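Local coordinates for dihydrodipicolinate reductase N-terminus domain-containing protein (Mycobacterium smegmatis, PDB 6IAQ), which probably catalyses, as a native amine dehydrogenase, the NADP-dependent reductive amination of ketones, at residues A10-Y13 against M18-I21; A81-S84 against D88-E91; W114-E119 against F203-L208; Y140-W145 against C307-N312. One frame throughout, in Å; residues are numbered along the deposited sequence.

Contact 1: A10-Y13 against M18-I21; sequences AVVY and MNSI. With NAP (NADP nicotinamide-adenine-dinucleotide phosphate), chain F.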
# COMPACT_ATOMS: atom_id res chain seq x y z
N ALA A 10 15.02 -21.82 -11.56
CA ALA A 10 15.10 -21.60 -10.09
C ALA A 10 15.65 -22.84 -9.36
O ALA A 10 15.33 -23.96 -9.80
CB ALA A 10 13.73 -21.23 -9.57
N VAL A 11 16.41 -22.61 -8.30
CA VAL A 11 16.79 -23.64 -7.29
C VAL A 11 16.01 -23.35 -6.00
O VAL A 11 16.04 -22.20 -5.52
CB VAL A 11 18.31 -23.67 -7.07
CG1 VAL A 11 18.70 -24.38 -5.76
CG2 VAL A 11 19.00 -24.36 -8.24
N VAL A 12 15.28 -24.35 -5.48
CA VAL A 12 14.55 -24.18 -4.19
C VAL A 12 15.52 -24.63 -3.09
O VAL A 12 15.95 -25.80 -3.07
CB VAL A 12 13.13 -24.79 -4.16
CG1 VAL A 12 12.62 -25.25 -5.53
CG2 VAL A 12 12.93 -25.87 -3.13
N TYR A 13 15.98 -23.65 -2.32
CA TYR A 13 17.02 -23.76 -1.29
C TYR A 13 16.31 -23.93 0.07
O TYR A 13 15.79 -22.91 0.63
CB TYR A 13 17.92 -22.53 -1.39
CG TYR A 13 19.32 -22.68 -0.86
CD1 TYR A 13 19.61 -23.52 0.20
CD2 TYR A 13 20.34 -21.92 -1.39
CE1 TYR A 13 20.89 -23.60 0.73
CE2 TYR A 13 21.63 -22.01 -0.89
CZ TYR A 13 21.91 -22.86 0.16
OH TYR A 13 23.17 -22.94 0.67
N MET A 18 7.65 -23.77 4.28
CA MET A 18 7.41 -22.62 3.36
C MET A 18 7.81 -22.99 1.92
O MET A 18 6.99 -22.79 1.01
CB MET A 18 8.13 -21.34 3.82
CG MET A 18 7.56 -20.77 5.14
SD MET A 18 5.78 -20.49 5.11
CE MET A 18 5.12 -22.03 5.76
N ASN A 19 8.99 -23.56 1.69
CA ASN A 19 9.43 -23.86 0.30
C ASN A 19 8.56 -24.94 -0.32
O ASN A 19 8.46 -24.95 -1.56
CB ASN A 19 10.93 -24.11 0.15
CG ASN A 19 11.66 -22.86 -0.28
OD1 ASN A 19 11.02 -21.85 -0.60
ND2 ASN A 19 12.99 -22.89 -0.29
N SER A 20 7.89 -25.78 0.47
CA SER A 20 6.93 -26.75 -0.09
C SER A 20 5.80 -25.98 -0.77
O SER A 20 5.43 -26.34 -1.89
CB SER A 20 6.42 -27.72 0.95
OG SER A 20 7.52 -28.49 1.46
N ILE A 21 5.29 -24.92 -0.13
CA ILE A 21 4.19 -24.09 -0.70
C ILE A 21 4.76 -23.32 -1.90
O ILE A 21 4.10 -23.26 -2.96
CB ILE A 21 3.60 -23.15 0.37
CG1 ILE A 21 3.04 -23.93 1.56
CG2 ILE A 21 2.53 -22.25 -0.25
CD1 ILE A 21 2.70 -23.09 2.78
PA NAP F . 11.18 -25.45 8.26
O1A NAP F . 9.99 -26.17 7.84
O2A NAP F . 12.01 -25.81 9.52
O5B NAP F . 12.18 -25.46 6.96
C5B NAP F . 13.57 -25.12 7.05
C4B NAP F . 14.31 -25.90 5.97
O4B NAP F . 15.70 -25.56 5.94
C3B NAP F . 14.25 -27.44 6.11
O3B NAP F . 13.82 -27.90 4.81
C2B NAP F . 15.68 -27.91 6.36
O2B NAP F . 16.03 -29.13 5.66
C1B NAP F . 16.41 -26.81 5.66
N9A NAP F . 17.80 -26.56 6.04
C8A NAP F . 18.32 -26.25 7.24
N7A NAP F . 19.63 -26.02 7.09
C5A NAP F . 19.91 -26.12 5.77
C6A NAP F . 21.09 -25.97 4.88
N6A NAP F . 22.29 -25.67 5.38
N1A NAP F . 20.94 -26.17 3.57
C2A NAP F . 19.76 -26.47 3.00
N3A NAP F . 18.62 -26.62 3.72
C4A NAP F . 18.70 -26.48 5.07
O3 NAP F . 10.89 -23.84 8.45
PN NAP F . 9.90 -22.93 7.49
O1N NAP F . 8.55 -22.71 8.10
O2N NAP F . 9.94 -23.39 6.08
O5D NAP F . 10.79 -21.62 7.73
C5D NAP F . 12.11 -21.40 7.20
C4D NAP F . 12.69 -20.06 7.54
O4D NAP F . 11.88 -19.04 6.89
C3D NAP F . 12.72 -19.84 9.03
O3D NAP F . 13.92 -19.22 9.47
C2D NAP F . 11.53 -18.89 9.24
O2D NAP F . 11.72 -18.13 10.44
C1D NAP F . 11.53 -18.10 7.90
N1N NAP F . 10.20 -17.53 7.60
C2N NAP F . 10.14 -16.24 7.30
C3N NAP F . 8.90 -15.66 7.07
C7N NAP F . 8.79 -14.20 6.68
O7N NAP F . 7.65 -13.74 6.66
N7N NAP F . 9.87 -13.48 6.33
C4N NAP F . 7.75 -16.44 7.15
C5N NAP F . 7.85 -17.80 7.46
C6N NAP F . 9.10 -18.30 7.68
P2B NAP F . 15.31 -30.52 5.96
O1X NAP F . 13.88 -30.43 5.48
O2X NAP F . 15.98 -31.51 5.01
O3X NAP F . 15.60 -30.63 7.46
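Tyr13 and Asn19 meet where strand 9-13 runs out and helix 17-28 sets off, as in the first beta-alpha unit of a Rossmann fold. The polar approach is the closest one: Asn19 ND2 stands 2.9 Å from Tyr13 O, yet the angle is too poor for a hydrogen bond. That amide instead donates to the carbonyls of Gly14 and Val79, bracing the glycine-rich turn against the neighbouring strand 77-80. Van der Waals packing across the segments is slight. The Val12 methyl CG2 lies 4.1 Å from the amide nitrogen ND2 of Asn19, the two side chains running past one another in opposite directions.

Cofactor contacts take up both ends of the turn. Met18 N donates to O2N of NADP over 2.9 Å in an almost straight bond (169°), and Ala17 N binds the cofactor as well. The Met18 chain, folded at chi2 and chi3, sets SD 4.1 Å from C5N of the nicotinamide ring. The Tyr13 side chain leaves the backbone away from the helix, and with CG anti to N (chi1 -156°) the ring comes beside the adenine; its CE1 lies 3.8 Å from C2A of the adenine, which meets the phenol at its edge.

The backbone N-H of Met18, in the first turn of the helix, thus binds a phosphate oxygen, and the helix dipole would probably add to the attraction for the negatively charged pyrophosphate.

Contact 2: A81-S84 against D88-E91; sequences AVNS and DAVE. With NAP (NADP nicotinamide-adenine-dinucleotide phosphate), chain F.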
# COMPACT_ATOMS: atom_id res chain seq x y z
N ALA A 81 14.29 -20.64 1.84
CA ALA A 81 13.47 -20.71 3.07
C ALA A 81 14.17 -21.67 4.04
O ALA A 81 13.72 -22.86 4.13
CB ALA A 81 12.08 -21.13 2.73
N VAL A 82 15.22 -21.20 4.71
CA VAL A 82 15.97 -22.11 5.63
C VAL A 82 16.08 -21.51 7.03
O VAL A 82 15.71 -22.25 7.93
CB VAL A 82 17.31 -22.68 5.08
CG1 VAL A 82 17.44 -22.58 3.57
CG2 VAL A 82 18.55 -22.22 5.82
N ASN A 83 16.55 -20.28 7.21
CA ASN A 83 16.78 -19.70 8.56
C ASN A 83 16.49 -18.19 8.55
O ASN A 83 16.08 -17.66 7.48
CB ASN A 83 18.19 -20.02 9.06
CG ASN A 83 19.25 -19.64 8.05
OD1 ASN A 83 19.07 -18.68 7.30
ND2 ASN A 83 20.35 -20.41 8.02
N SER A 84 16.70 -17.51 9.68
CA SER A 84 16.14 -16.16 9.97
C SER A 84 17.25 -15.11 10.09
O SER A 84 17.07 -14.00 9.56
CB SER A 84 15.33 -16.21 11.25
OG SER A 84 14.18 -17.04 11.09
N ASP A 88 23.36 -16.95 10.79
CA ASP A 88 23.13 -18.27 10.16
C ASP A 88 23.08 -18.12 8.64
O ASP A 88 23.78 -18.88 7.93
CB ASP A 88 21.87 -18.92 10.73
CG ASP A 88 21.89 -19.01 12.24
OD1 ASP A 88 22.96 -19.36 12.78
OD2 ASP A 88 20.85 -18.68 12.88
N ALA A 89 22.29 -17.15 8.13
CA ALA A 89 21.89 -17.06 6.71
C ALA A 89 23.11 -16.70 5.83
O ALA A 89 23.09 -16.98 4.63
CB ALA A 89 20.80 -16.02 6.57
N VAL A 90 24.11 -16.05 6.39
CA VAL A 90 25.34 -15.67 5.64
C VAL A 90 25.95 -16.91 4.97
O VAL A 90 26.46 -16.78 3.84
CB VAL A 90 26.36 -14.93 6.52
CG1 VAL A 90 26.99 -15.86 7.57
CG2 VAL A 90 27.41 -14.23 5.66
N GLU A 91 25.85 -18.09 5.59
CA GLU A 91 26.40 -19.33 5.00
C GLU A 91 25.73 -19.60 3.64
O GLU A 91 26.49 -19.80 2.65
CB GLU A 91 26.23 -20.51 5.97
CG GLU A 91 26.95 -21.75 5.51
CD GLU A 91 26.58 -23.00 6.29
OE1 GLU A 91 26.56 -22.93 7.54
OE2 GLU A 91 26.24 -24.00 5.64
PA NAP F . 11.18 -25.45 8.26
O1A NAP F . 9.99 -26.17 7.84
O2A NAP F . 12.01 -25.81 9.52
O5B NAP F . 12.18 -25.46 6.96
C5B NAP F . 13.57 -25.12 7.05
C4B NAP F . 14.31 -25.90 5.97
O4B NAP F . 15.70 -25.56 5.94
C3B NAP F . 14.25 -27.44 6.11
O3B NAP F . 13.82 -27.90 4.81
C2B NAP F . 15.68 -27.91 6.36
O2B NAP F . 16.03 -29.13 5.66
C1B NAP F . 16.41 -26.81 5.66
N9A NAP F . 17.80 -26.56 6.04
C8A NAP F . 18.32 -26.25 7.24
N7A NAP F . 19.63 -26.02 7.09
C5A NAP F . 19.91 -26.12 5.77
C6A NAP F . 21.09 -25.97 4.88
N6A NAP F . 22.29 -25.67 5.38
N1A NAP F . 20.94 -26.17 3.57
C2A NAP F . 19.76 -26.47 3.00
N3A NAP F . 18.62 -26.62 3.72
C4A NAP F . 18.70 -26.48 5.07
O3 NAP F . 10.89 -23.84 8.45
PN NAP F . 9.90 -22.93 7.49
O1N NAP F . 8.55 -22.71 8.10
O2N NAP F . 9.94 -23.39 6.08
O5D NAP F . 10.79 -21.62 7.73
C5D NAP F . 12.11 -21.40 7.20
C4D NAP F . 12.69 -20.06 7.54
O4D NAP F . 11.88 -19.04 6.89
C3D NAP F . 12.72 -19.84 9.03
O3D NAP F . 13.92 -19.22 9.47
C2D NAP F . 11.53 -18.89 9.24
O2D NAP F . 11.72 -18.13 10.44
C1D NAP F . 11.53 -18.10 7.90
N1N NAP F . 10.20 -17.53 7.60
C2N NAP F . 10.14 -16.24 7.30
C3N NAP F . 8.90 -15.66 7.07
C7N NAP F . 8.79 -14.20 6.68
O7N NAP F . 7.65 -13.74 6.66
N7N NAP F . 9.87 -13.48 6.33
C4N NAP F . 7.75 -16.44 7.15
C5N NAP F . 7.85 -17.80 7.46
C6N NAP F . 9.10 -18.30 7.68
P2B NAP F . 15.31 -30.52 5.96
O1X NAP F . 13.88 -30.43 5.48
O2X NAP F . 15.98 -31.51 5.01
O3X NAP F . 15.60 -30.63 7.46
O HOH W 1 18.41 -18.22 12.00
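Asn83 lays its amide against the first turns of helix 86-98, touching Asp88 with one branch and Ala89 with the other. OD1 of Asn83 rests 3.3 Å from the methyl CB of Ala89, while ND2 of Asn83 lies 3.4 Å from Asp88 CB. Both are van der Waals contacts, and the amide and carboxylate planes stand 43° apart. With chi1 at 52°, CG of Asn83 sits between the backbone N and carbonyl carbon, a crowded position that directs the amide to the helix. Its nitrogen finds a hydrogen-bond acceptor one turn further on, at Gln92 OE1.

A water completes the join. It accepts from Ser84 N and donates to Asp88 OD2 at 2.6 Å, linking the loop backbone to a carboxylate of the helix.

The segment 81-84 is the loop that leaves strand 77-80 at the carboxyl end of the parallel Rossmann sheet, where dinucleotides bind in this fold. The cofactor lies along it. Val82 CB packs 3.4 Å from O4B of the adenosine ribose, and Val82 CG2 reaches 4.1 Å from C5A of the adenine. Further along, the nicotinamide ribose hydroxyl O3D donates to Ser84 OG over 2.7 Å.

Behind this shell, Ser84 OG is also hydrogen-bonded to Glu108 OE1, and Glu108 uses its other oxygen on the cofactor itself. Ser107 OG bonds Asn83 O, and the backbone of Ser84 pairs with that of Glu109, tying the loop to the one that follows strand 102-105.

Contact 3: W114-E119 against F203-L208; sequences WETSPE and FGRNVL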
# COMPACT_ATOMS: atom_id res chain seq x y z
N TRP A 114 21.07 -3.85 7.48
CA TRP A 114 22.22 -2.91 7.50
C TRP A 114 22.58 -2.51 8.95
O TRP A 114 23.79 -2.38 9.23
CB TRP A 114 21.90 -1.67 6.67
CG TRP A 114 21.59 -1.97 5.23
CD1 TRP A 114 20.36 -1.95 4.67
CD2 TRP A 114 22.52 -2.33 4.19
NE1 TRP A 114 20.45 -2.29 3.34
CE2 TRP A 114 21.76 -2.50 3.01
CE3 TRP A 114 23.90 -2.51 4.12
CZ2 TRP A 114 22.34 -2.85 1.78
CZ3 TRP A 114 24.47 -2.85 2.91
CH2 TRP A 114 23.71 -3.03 1.75
N GLU A 115 21.60 -2.34 9.84
CA GLU A 115 21.86 -1.82 11.20
C GLU A 115 22.13 -2.99 12.15
O GLU A 115 23.03 -2.84 13.01
CB GLU A 115 20.68 -0.99 11.72
CG GLU A 115 20.27 0.14 10.78
CD GLU A 115 21.37 1.11 10.44
OE1 GLU A 115 22.13 1.46 11.34
OE2 GLU A 115 21.44 1.52 9.27
N THR A 116 21.39 -4.10 12.06
CA THR A 116 21.53 -5.21 13.04
C THR A 116 22.79 -6.03 12.72
O THR A 116 23.35 -6.57 13.64
CB THR A 116 20.25 -6.06 13.12
OG1 THR A 116 19.90 -6.47 11.79
CG2 THR A 116 19.11 -5.32 13.78
N SER A 117 23.20 -6.14 11.45
CA SER A 117 24.34 -6.98 11.00
C SER A 117 25.16 -6.21 9.96
O SER A 117 25.20 -6.56 8.78
CB SER A 117 23.85 -8.30 10.46
OG SER A 117 23.43 -9.16 11.51
N PRO A 118 25.77 -5.08 10.37
CA PRO A 118 26.41 -4.17 9.41
C PRO A 118 27.60 -4.80 8.66
O PRO A 118 27.72 -4.59 7.45
CB PRO A 118 26.85 -2.97 10.26
CG PRO A 118 26.91 -3.49 11.69
CD PRO A 118 25.92 -4.64 11.77
N GLU A 119 28.43 -5.59 9.36
CA GLU A 119 29.67 -6.21 8.78
C GLU A 119 29.26 -7.27 7.74
O GLU A 119 29.74 -7.19 6.57
CB GLU A 119 30.55 -6.82 9.87
N PHE A 203 12.53 -9.63 14.96
CA PHE A 203 11.95 -9.41 13.61
C PHE A 203 11.50 -7.95 13.48
O PHE A 203 11.75 -7.32 12.43
CB PHE A 203 10.76 -10.34 13.37
CG PHE A 203 11.09 -11.82 13.33
CD1 PHE A 203 12.40 -12.29 13.44
CD2 PHE A 203 10.08 -12.74 13.13
CE1 PHE A 203 12.67 -13.65 13.38
CE2 PHE A 203 10.36 -14.09 13.06
CZ PHE A 203 11.65 -14.54 13.17
N GLY A 204 10.89 -7.43 14.53
CA GLY A 204 10.31 -6.08 14.54
C GLY A 204 11.36 -5.00 14.46
O GLY A 204 11.07 -3.94 13.89
N ARG A 205 12.57 -5.25 14.97
CA ARG A 205 13.66 -4.26 14.88
C ARG A 205 13.98 -4.01 13.40
O ARG A 205 14.16 -2.84 12.97
CB ARG A 205 14.85 -4.74 15.71
CG ARG A 205 16.12 -3.93 15.48
CD ARG A 205 15.96 -2.47 15.87
NE ARG A 205 17.05 -1.78 15.21
CZ ARG A 205 18.29 -1.75 15.67
NH1 ARG A 205 18.59 -2.33 16.82
NH2 ARG A 205 19.22 -1.09 14.99
N ASN A 206 14.05 -5.08 12.61
CA ASN A 206 14.35 -4.94 11.17
C ASN A 206 13.18 -4.21 10.51
O ASN A 206 13.45 -3.37 9.62
CB ASN A 206 14.71 -6.29 10.58
CG ASN A 206 15.93 -6.86 11.26
OD1 ASN A 206 15.81 -7.84 12.01
ND2 ASN A 206 17.09 -6.22 11.04
N VAL A 207 11.94 -4.48 10.93
CA VAL A 207 10.75 -3.77 10.37
C VAL A 207 10.93 -2.26 10.58
O VAL A 207 10.79 -1.50 9.61
CB VAL A 207 9.44 -4.29 10.98
CG1 VAL A 207 8.25 -3.39 10.60
CG2 VAL A 207 9.16 -5.70 10.51
N LEU A 208 11.19 -1.84 11.81
CA LEU A 208 11.28 -0.40 12.15
C LEU A 208 12.52 0.24 11.50
O LEU A 208 12.41 1.40 11.07
CB LEU A 208 11.27 -0.24 13.67
CG LEU A 208 10.00 -0.72 14.37
CD1 LEU A 208 9.98 -0.33 15.84
CD2 LEU A 208 8.74 -0.23 13.66
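Thr116 points its two branches at two neighbouring side chains of helix 203-215, the hydroxyl to Asn206 and the methyl to Arg205. Its first torsion (chi1 52°) holds OG1 between the backbone N and carbonyl carbon, where Asn206 ND2 donates to it over 2.9 Å with an angle of 152°. The hydroxyl lies in the Asn206 amide plane, although the two side chains run obliquely to each other. CG2 of Thr116 packs 3.7 Å from Arg205 CG and sits over one face of the guanidinium, 4.1 Å above its centre. Arg205 reaches this position through a bend at chi2, its chain sliding past the threonine in the opposite direction. NH2 of Arg205 then comes to 3.6 Å from Glu115 CB. The Glu115 carboxylate does not pair with it, OE1 of Glu115 staying 5.3 Å from Arg205 NH2; the salt bridge of Arg205 is made by NE with Asp209.

Asn206 ND2 also donates to Tyr112 O, and Thr116 OG1 is also hydrogen-bonded to Glu109 OE2. Since Thr116 OG1 accepts from Asn206, it probably spends its own proton on Glu109, which would fix the rotation of the hydroxyl where the turn before helix 118-130 meets the C-terminal domain.

Contact 4: Y140-W145 against C307-N312; sequences YQDTFW and CTQMVN. With NAP (NADP nicotinamide-adenine-dinucleotide phosphate), chain F.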
# COMPACT_ATOMS: atom_id res chain seq x y z
N TYR A 140 6.38 -12.23 4.53
CA TYR A 140 5.10 -11.62 5.00
C TYR A 140 5.28 -10.11 5.18
O TYR A 140 4.41 -9.31 4.74
CB TYR A 140 4.64 -12.28 6.30
CG TYR A 140 3.43 -11.58 6.87
CD1 TYR A 140 2.21 -11.62 6.20
CD2 TYR A 140 3.53 -10.79 8.00
CE1 TYR A 140 1.12 -10.93 6.66
CE2 TYR A 140 2.43 -10.13 8.51
CZ TYR A 140 1.23 -10.18 7.82
OH TYR A 140 0.14 -9.51 8.31
N GLN A 141 6.39 -9.71 5.79
CA GLN A 141 6.63 -8.32 6.28
C GLN A 141 6.62 -7.34 5.10
O GLN A 141 6.28 -6.15 5.33
CB GLN A 141 7.94 -8.16 7.04
CG GLN A 141 8.38 -9.37 7.88
CD GLN A 141 9.37 -10.19 7.08
OE1 GLN A 141 9.00 -10.72 6.03
NE2 GLN A 141 10.64 -10.15 7.49
N ASP A 142 7.03 -7.79 3.91
CA ASP A 142 7.32 -6.93 2.73
C ASP A 142 6.17 -5.91 2.53
O ASP A 142 6.42 -4.70 2.55
CB ASP A 142 7.55 -7.83 1.52
CG ASP A 142 7.91 -7.18 0.21
OD1 ASP A 142 7.53 -6.00 -0.01
OD2 ASP A 142 8.56 -7.89 -0.62
N THR A 143 4.95 -6.40 2.34
CA THR A 143 3.73 -5.57 2.21
C THR A 143 3.20 -5.18 3.59
O THR A 143 3.04 -3.97 3.85
CB THR A 143 2.67 -6.27 1.38
OG1 THR A 143 3.19 -6.54 0.10
CG2 THR A 143 1.43 -5.44 1.25
N PHE A 144 2.93 -6.14 4.48
CA PHE A 144 2.00 -5.91 5.63
C PHE A 144 2.66 -5.14 6.76
O PHE A 144 1.91 -4.52 7.53
CB PHE A 144 1.40 -7.24 6.08
CG PHE A 144 0.48 -7.82 5.04
CD1 PHE A 144 -0.79 -7.29 4.84
CD2 PHE A 144 0.91 -8.83 4.20
CE1 PHE A 144 -1.62 -7.82 3.86
CE2 PHE A 144 0.10 -9.33 3.20
CZ PHE A 144 -1.17 -8.81 3.02
N TRP A 145 3.99 -5.13 6.86
CA TRP A 145 4.69 -4.41 7.96
C TRP A 145 5.56 -3.28 7.41
O TRP A 145 5.97 -2.44 8.24
CB TRP A 145 5.48 -5.36 8.86
CG TRP A 145 4.68 -6.38 9.58
CD1 TRP A 145 3.32 -6.37 9.79
CD2 TRP A 145 5.17 -7.56 10.23
NE1 TRP A 145 2.94 -7.47 10.52
CE2 TRP A 145 4.05 -8.23 10.78
CE3 TRP A 145 6.43 -8.16 10.33
CZ2 TRP A 145 4.16 -9.47 11.43
CZ3 TRP A 145 6.55 -9.35 11.02
CH2 TRP A 145 5.43 -10.01 11.55
N CYS A 307 4.60 -16.69 1.22
CA CYS A 307 5.06 -17.48 0.03
C CYS A 307 4.75 -16.69 -1.25
O CYS A 307 5.64 -16.58 -2.10
CB CYS A 307 4.40 -18.85 0.07
SG CYS A 307 4.94 -19.76 1.54
N THR A 308 3.55 -16.11 -1.37
CA THR A 308 3.14 -15.31 -2.56
C THR A 308 4.07 -14.11 -2.70
O THR A 308 4.44 -13.80 -3.83
CB THR A 308 1.70 -14.80 -2.52
OG1 THR A 308 1.56 -13.93 -1.39
CG2 THR A 308 0.73 -15.95 -2.52
N GLN A 309 4.47 -13.48 -1.60
CA GLN A 309 5.31 -12.27 -1.72
C GLN A 309 6.70 -12.65 -2.22
O GLN A 309 7.19 -11.96 -3.13
CB GLN A 309 5.28 -11.48 -0.43
CG GLN A 309 3.94 -10.78 -0.25
CD GLN A 309 3.93 -9.98 1.02
OE1 GLN A 309 4.33 -8.83 1.05
NE2 GLN A 309 3.48 -10.61 2.09
N MET A 310 7.32 -13.70 -1.68
CA MET A 310 8.65 -14.14 -2.17
C MET A 310 8.54 -14.51 -3.65
O MET A 310 9.40 -14.12 -4.41
CB MET A 310 9.22 -15.33 -1.37
CG MET A 310 10.59 -15.74 -1.89
SD MET A 310 11.61 -16.64 -0.66
CE MET A 310 10.56 -18.08 -0.55
N VAL A 311 7.52 -15.24 -4.04
CA VAL A 311 7.34 -15.67 -5.46
C VAL A 311 7.16 -14.43 -6.35
O VAL A 311 7.92 -14.31 -7.34
CB VAL A 311 6.19 -16.67 -5.60
CG1 VAL A 311 5.81 -16.93 -7.05
CG2 VAL A 311 6.53 -17.97 -4.89
N ASN A 312 6.25 -13.53 -5.98
CA ASN A 312 5.87 -12.36 -6.82
C ASN A 312 7.06 -11.40 -6.85
O ASN A 312 7.12 -10.58 -7.80
CB ASN A 312 4.56 -11.72 -6.36
CG ASN A 312 3.35 -12.62 -6.50
OD1 ASN A 312 3.39 -13.63 -7.21
ND2 ASN A 312 2.25 -12.28 -5.83
PA NAP F . 11.18 -25.45 8.26
O1A NAP F . 9.99 -26.17 7.84
O2A NAP F . 12.01 -25.81 9.52
O5B NAP F . 12.18 -25.46 6.96
C5B NAP F . 13.57 -25.12 7.05
C4B NAP F . 14.31 -25.90 5.97
O4B NAP F . 15.70 -25.56 5.94
C3B NAP F . 14.25 -27.44 6.11
O3B NAP F . 13.82 -27.90 4.81
C2B NAP F . 15.68 -27.91 6.36
O2B NAP F . 16.03 -29.13 5.66
C1B NAP F . 16.41 -26.81 5.66
N9A NAP F . 17.80 -26.56 6.04
C8A NAP F . 18.32 -26.25 7.24
N7A NAP F . 19.63 -26.02 7.09
C5A NAP F . 19.91 -26.12 5.77
C6A NAP F . 21.09 -25.97 4.88
N6A NAP F . 22.29 -25.67 5.38
N1A NAP F . 20.94 -26.17 3.57
C2A NAP F . 19.76 -26.47 3.00
N3A NAP F . 18.62 -26.62 3.72
C4A NAP F . 18.70 -26.48 5.07
O3 NAP F . 10.89 -23.84 8.45
PN NAP F . 9.90 -22.93 7.49
O1N NAP F . 8.55 -22.71 8.10
O2N NAP F . 9.94 -23.39 6.08
O5D NAP F . 10.79 -21.62 7.73
C5D NAP F . 12.11 -21.40 7.20
C4D NAP F . 12.69 -20.06 7.54
O4D NAP F . 11.88 -19.04 6.89
C3D NAP F . 12.72 -19.84 9.03
O3D NAP F . 13.92 -19.22 9.47
C2D NAP F . 11.53 -18.89 9.24
O2D NAP F . 11.72 -18.13 10.44
C1D NAP F . 11.53 -18.10 7.90
N1N NAP F . 10.20 -17.53 7.60
C2N NAP F . 10.14 -16.24 7.30
C3N NAP F . 8.90 -15.66 7.07
C7N NAP F . 8.79 -14.20 6.68
O7N NAP F . 7.65 -13.74 6.66
N7N NAP F . 9.87 -13.48 6.33
C4N NAP F . 7.75 -16.44 7.15
C5N NAP F . 7.85 -17.80 7.46
C6N NAP F . 9.10 -18.30 7.68
P2B NAP F . 15.31 -30.52 5.96
O1X NAP F . 13.88 -30.43 5.48
O2X NAP F . 15.98 -31.51 5.01
O3X NAP F . 15.60 -30.63 7.46
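Gln309 OE1 is gripped by two groups of one residue, the backbone N and the hydroxyl of Thr143. Thr143 N donates over 2.8 Å from within the carbonyl plane of the glutamine, whereas Thr143 OG1, donating over 2.7 Å, stands 47° out of that plane. At the other end of the amide, Gln309 NE2 gives a hydrogen bond to Tyr140 O at 3.1 Å, coming in above the carbonyl plane; it also bonds Thr305 O in its own helix. The glutamine chain is extended beyond CG (chi2 -179°), long enough to bridge the axes of the short helical segments 141-145 and 307-312, 9.8 Å apart at their closest. Phe144 presents its ring edge to the amide, CD2 lying 3.8 Å from Gln309 NE2, with the two planes nearly perpendicular at 89°. CB of Asp142 adds a contact of 3.4 Å with Gln309 OE1, and Thr155 of the second subunit packs on the glutamine.

The same turn holds the nicotinamide carboxamide: Tyr140 N donates to O7N of NADP, and N7N donates to Gln141 OE1, each bond 2.9 Å long. Both ends of a buried glutamine amide are held by residues 140-143, which limits its rotation and ties the nicotinamide-binding turn to helix 302-312.

From the N terminus, contact 1 closes the short turn between strand 9-13 and helix 17-28, and contact 2 closes the equally local turn after strand 77-80; the two follow in series and meet where Tyr13 O comes 3.0 Å from Ala81 N, probably a hydrogen bond between adjacent strand ends. Contacts 3 and 4 span far longer loops and cross, since 140-145 falls between 114-119 and 203-208, while 307-312 follows both. They bring helices from the second half of the chain onto the Rossmann part. Phe203 reaches Ser84 of contact 2, Val207 touches Trp145, and Cys307 packs on Met18. Contacts 1, 2 and 4 all touch NADP.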